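Local coordinates for protein pheromone from Euplotes raikovi Er-13 (Euplotes raikovi, PDB 6E6N) that probably acts as a secreted mating pheromone, a small disulfide-rich signalling protein by which cells of this ciliate recognise one another, at residues D1-A6 with A18-D23; T11-C16 with Y33-C38. All coordinates share one frame; numbering follows the deposited sequence.

Interaction 1: D1-A6 with A18-D23; sequences DECAIA and AACAPD
Cys3 and Cys20 are joined by a disulfide, and this covalent link fixes how the first turn of helix 2-8 lies against the last turn of helix 13-20. The SG of Cys3 is 2.0 Å from the SG of Cys20, with a torsion of 84° about the S-S bond, close to the 90° at which a disulfide is relaxed. The two half-cystines reach the bridge differently. In Cys3, SG stands opposite the backbone N (chi1 -173°), whereas in Cys20 it lies beside the backbone N and opposite the carbonyl carbon. The CA atoms of Cys3 and Cys20, 4.6 Å apart, are the closest CA pair between the two segments.

Beside the bridge, Ala19 packs against helix 2-8. Its CB meets Ala6 CB at 3.5 Å, tighter than usual for two methyl groups, which shows how closely the helices are drawn together here. Glu2 crosses over Ala19 at the surface: chi1, with CG opposite the backbone N, turns CG to within 3.4 Å of Ala19 O, and the extended chain beyond it carries OE2 on to 3.5 Å from Ala19 CA. The carboxylate thus lies alongside the backbone of Ala19.

Within the first segment, Asp1 OD1 accepts from Ala4 N at 2.9 Å with an N-H...O angle of 166°, an Asx motif that ties down the start of helix 2-8. On the other side of the contact, Asp23 sits at the N-cap of helix 24-37. The bridge and the alanine pair join the two short helices, while the Cys3 and Cys20 side chains rest on Ala26, Thr27 and Cys30 of helix 24-37, in the compact three-helix fold of the Euplotes raikovi mating pheromones.

Interaction 2: T11-C16 with Y33-C38; sequences TNEEGC and YIWNNC
This is a partly buried helix-helix contact, in which Ile34 packs its CD1 against the turn Thr11-Asn12 that leads into helix 13-20 and an indole hydrogen bond closes the contact on the surface. Ile34, on helix 24-37, is the buried centre. Its CD1 lies 3.4 Å from Thr11 O and 3.6 Å from Asn12 C, and it meets the sulfur of Cys16, SG to CD1, at 3.8 Å. CG1 stands between the backbone N and the carbonyl carbon (chi1 69°), and the extended chi2 then carries CD1 forward to the turn that begins the other helix.

Toward solvent, Trp35 NE1 donates to Glu13 OE2 at 2.9 Å with an N-H...O angle of 149°. The oxygen lies in the indole plane and uses its anti lone pair, while the carboxylate is turned 34° from the ring. A bend at chi2 of Glu13 brings the acid to this edge of the ring.

The turn that Ile34 meets is itself ordered: Asn12, the N-cap residue of helix 13-20, accepts from Gly15 N through OD1 at 2.9 Å, a capping bond. The Cys16-Cys30 disulfide takes part in the contact through Cys16 SG, and the Cys10-Cys38 disulfide ties down the C-terminus. The capped start of helix 13-20 is thus packed on the end of helix 24-37, within the disulfide-linked three-helix pheromone fold.

The two contacts lie on opposite sides of the chain's centre, their own centres about 11 Å apart. Both use helix 13-20: interaction 1 joins its C-terminal end to helix 2-8, and interaction 2 joins its N-terminal end to the last turn of helix 24-37. Along the chain the segments alternate, 1-6, 11-16, 18-23 and 33-38, so the two pairings interlock. They also touch, through a probable hydrogen bond from Thr11 N to Ala6 O (3.2 Å). With one helix held at both ends by different partners, and each of the three disulfides having at least one cysteine in these segments, the 38-residue chain becomes a single compact unit.

Interaction 1: D1-A6 with A18-D23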
# COMPACT_ATOMS: atom_id res chain seq x y z
N ASP A 1 9.81 -4.48 -4.76
CA ASP A 1 9.32 -3.71 -3.57
C ASP A 1 7.95 -4.29 -3.22
O ASP A 1 6.99 -4.06 -3.94
CB ASP A 1 9.30 -2.22 -3.85
CG ASP A 1 9.08 -1.39 -2.63
OD1 ASP A 1 7.94 -1.30 -2.16
OD2 ASP A 1 10.03 -0.82 -2.06
N GLU A 2 7.86 -4.91 -2.05
CA GLU A 2 6.63 -5.54 -1.64
C GLU A 2 5.50 -4.52 -1.49
O GLU A 2 4.35 -4.80 -1.83
CB GLU A 2 6.90 -6.22 -0.29
CG GLU A 2 5.74 -6.90 0.35
CD GLU A 2 6.12 -7.64 1.63
OE1 GLU A 2 7.33 -7.89 1.86
OE2 GLU A 2 5.21 -7.99 2.42
N CYS A 3 5.81 -3.33 -1.02
CA CYS A 3 4.78 -2.30 -0.84
C CYS A 3 4.29 -1.75 -2.19
O CYS A 3 3.09 -1.61 -2.41
CB CYS A 3 5.35 -1.18 0.03
SG CYS A 3 4.12 0.08 0.49
N ALA A 4 5.22 -1.45 -3.09
CA ALA A 4 4.84 -0.99 -4.44
C ALA A 4 4.02 -2.06 -5.18
O ALA A 4 3.03 -1.75 -5.84
CB ALA A 4 6.05 -0.62 -5.25
N ILE A 5 4.39 -3.34 -5.00
CA ILE A 5 3.65 -4.38 -5.63
C ILE A 5 2.21 -4.43 -5.09
O ILE A 5 1.25 -4.53 -5.85
CB ILE A 5 4.38 -5.76 -5.48
CG1 ILE A 5 5.66 -5.78 -6.30
CG2 ILE A 5 3.47 -6.93 -5.85
CD1 ILE A 5 6.58 -6.92 -5.92
N ALA A 6 2.06 -4.32 -3.78
CA ALA A 6 0.71 -4.35 -3.17
C ALA A 6 -0.16 -3.24 -3.68
O ALA A 6 -1.31 -3.44 -4.03
CB ALA A 6 0.86 -4.31 -1.64
N ALA A 18 0.04 -4.61 5.87
CA ALA A 18 0.87 -5.82 6.00
C ALA A 18 2.04 -5.76 5.02
O ALA A 18 3.17 -6.06 5.41
CB ALA A 18 0.03 -7.05 5.73
N ALA A 19 1.81 -5.29 3.78
CA ALA A 19 2.86 -5.35 2.75
C ALA A 19 3.90 -4.26 2.97
O ALA A 19 5.06 -4.43 2.58
CB ALA A 19 2.28 -5.17 1.41
N CYS A 20 3.55 -3.17 3.67
CA CYS A 20 4.42 -1.99 3.75
C CYS A 20 5.06 -1.81 5.12
O CYS A 20 6.00 -1.00 5.28
CB CYS A 20 3.63 -0.77 3.37
SG CYS A 20 2.82 -0.86 1.73
N ALA A 21 4.58 -2.57 6.09
CA ALA A 21 5.21 -2.61 7.43
C ALA A 21 6.69 -2.91 7.23
O ALA A 21 7.02 -3.77 6.41
CB ALA A 21 4.56 -3.62 8.31
N PRO A 22 7.61 -2.27 7.96
CA PRO A 22 7.33 -1.44 9.11
C PRO A 22 7.42 0.03 8.81
O PRO A 22 7.64 0.80 9.72
CB PRO A 22 8.48 -1.82 10.05
CG PRO A 22 9.62 -2.00 9.10
CD PRO A 22 9.01 -2.74 7.95
N ASP A 23 7.23 0.43 7.57
CA ASP A 23 7.44 1.77 7.13
C ASP A 23 6.18 2.58 7.06
O ASP A 23 5.37 2.35 6.17
CB ASP A 23 8.10 1.66 5.78
CG ASP A 23 8.61 2.91 5.29
OD1 ASP A 23 8.21 3.94 5.81
OD2 ASP A 23 9.47 2.82 4.40

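Interaction 2: T11-C16 with Y33-C38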
# COMPACT_ATOMS: atom_id res chain seq x y z
N THR A 11 -4.46 -3.81 -3.80
CA THR A 11 -4.77 -4.43 -2.50
C THR A 11 -5.71 -3.56 -1.75
O THR A 11 -6.09 -2.47 -2.16
CB THR A 11 -3.44 -4.67 -1.75
OG1 THR A 11 -3.64 -5.55 -0.64
CG2 THR A 11 -2.85 -3.35 -1.18
N ASN A 12 -6.16 -4.07 -0.61
CA ASN A 12 -7.05 -3.31 0.25
C ASN A 12 -6.23 -2.67 1.37
O ASN A 12 -4.98 -2.74 1.42
CB ASN A 12 -8.19 -4.18 0.76
CG ASN A 12 -7.75 -5.38 1.54
OD1 ASN A 12 -6.60 -5.49 1.97
ND2 ASN A 12 -8.69 -6.34 1.70
N GLU A 13 -6.88 -2.05 2.30
CA GLU A 13 -6.19 -1.25 3.29
C GLU A 13 -5.35 -2.09 4.25
O GLU A 13 -4.18 -1.75 4.52
CB GLU A 13 -7.17 -0.43 4.11
CG GLU A 13 -7.86 0.67 3.30
CD GLU A 13 -8.98 0.21 2.38
OE1 GLU A 13 -9.40 -0.97 2.37
OE2 GLU A 13 -9.39 1.07 1.60
N GLU A 14 -5.87 -3.22 4.69
CA GLU A 14 -5.11 -4.20 5.45
C GLU A 14 -3.93 -4.76 4.64
O GLU A 14 -2.89 -5.06 5.22
CB GLU A 14 -6.01 -5.33 5.93
CG GLU A 14 -7.37 -4.87 6.46
CD GLU A 14 -8.53 -4.98 5.43
OE1 GLU A 14 -8.75 -4.03 4.58
OE2 GLU A 14 -9.27 -6.02 5.52
N GLY A 15 -4.11 -4.88 3.34
CA GLY A 15 -3.05 -5.32 2.52
C GLY A 15 -1.90 -4.34 2.45
O GLY A 15 -0.75 -4.71 2.44
N CYS A 16 -2.22 -3.05 2.36
CA CYS A 16 -1.19 -2.06 2.44
C CYS A 16 -0.45 -2.13 3.77
O CYS A 16 0.79 -2.04 3.83
CB CYS A 16 -1.70 -0.62 2.27
SG CYS A 16 -2.20 -0.12 0.62
N TYR A 33 -2.40 5.70 -2.81
CA TYR A 33 -2.50 5.10 -4.14
C TYR A 33 -3.78 4.35 -4.33
O TYR A 33 -4.48 4.56 -5.35
CB TYR A 33 -1.31 4.21 -4.44
CG TYR A 33 -1.36 3.67 -5.87
CD1 TYR A 33 -0.95 4.45 -6.92
CD2 TYR A 33 -1.93 2.45 -6.16
CE1 TYR A 33 -1.08 4.03 -8.25
CE2 TYR A 33 -2.04 2.01 -7.49
CZ TYR A 33 -1.60 2.82 -8.53
OH TYR A 33 -1.73 2.42 -9.83
N ILE A 34 -4.11 3.44 -3.42
CA ILE A 34 -5.32 2.62 -3.64
C ILE A 34 -6.61 3.42 -3.51
O ILE A 34 -7.59 3.15 -4.19
CB ILE A 34 -5.39 1.34 -2.77
CG1 ILE A 34 -5.58 1.66 -1.28
CG2 ILE A 34 -4.19 0.47 -3.05
CD1 ILE A 34 -5.85 0.42 -0.42
N TRP A 35 -6.60 4.45 -2.69
CA TRP A 35 -7.78 5.27 -2.55
C TRP A 35 -8.00 6.13 -3.77
O TRP A 35 -9.14 6.40 -4.10
CB TRP A 35 -7.64 6.13 -1.33
CG TRP A 35 -7.74 5.32 -0.04
CD1 TRP A 35 -8.25 4.09 0.12
CD2 TRP A 35 -7.30 5.76 1.23
NE1 TRP A 35 -8.16 3.71 1.45
CE2 TRP A 35 -7.61 4.74 2.15
CE3 TRP A 35 -6.73 6.95 1.70
CZ2 TRP A 35 -7.32 4.84 3.50
CZ3 TRP A 35 -6.45 7.06 3.07
CH2 TRP A 35 -6.75 5.99 3.94
N ASN A 36 -6.91 6.54 -4.47
CA ASN A 36 -7.02 7.43 -5.62
C ASN A 36 -7.15 6.68 -6.93
O ASN A 36 -7.79 7.12 -7.87
CB ASN A 36 -5.83 8.39 -5.70
CG ASN A 36 -6.09 9.56 -6.65
OD1 ASN A 36 -7.23 10.06 -6.77
ND2 ASN A 36 -5.05 9.98 -7.39
N ASN A 37 -6.49 5.56 -7.04
CA ASN A 37 -6.33 4.87 -8.30
C ASN A 37 -7.02 3.50 -8.42
O ASN A 37 -6.96 2.88 -9.47
CB ASN A 37 -4.83 4.75 -8.63
CG ASN A 37 -4.18 6.12 -8.77
OD1 ASN A 37 -4.46 6.87 -9.71
ND2 ASN A 37 -3.42 6.50 -7.77
N CYS A 38 -7.70 3.05 -7.39
CA CYS A 38 -8.27 1.68 -7.38
C CYS A 38 -9.72 1.71 -7.00
O CYS A 38 -10.43 0.82 -7.45
CB CYS A 38 -7.53 0.76 -6.40
SG CYS A 38 -5.76 0.57 -6.70
OXT CYS A 38 -10.15 2.62 -6.27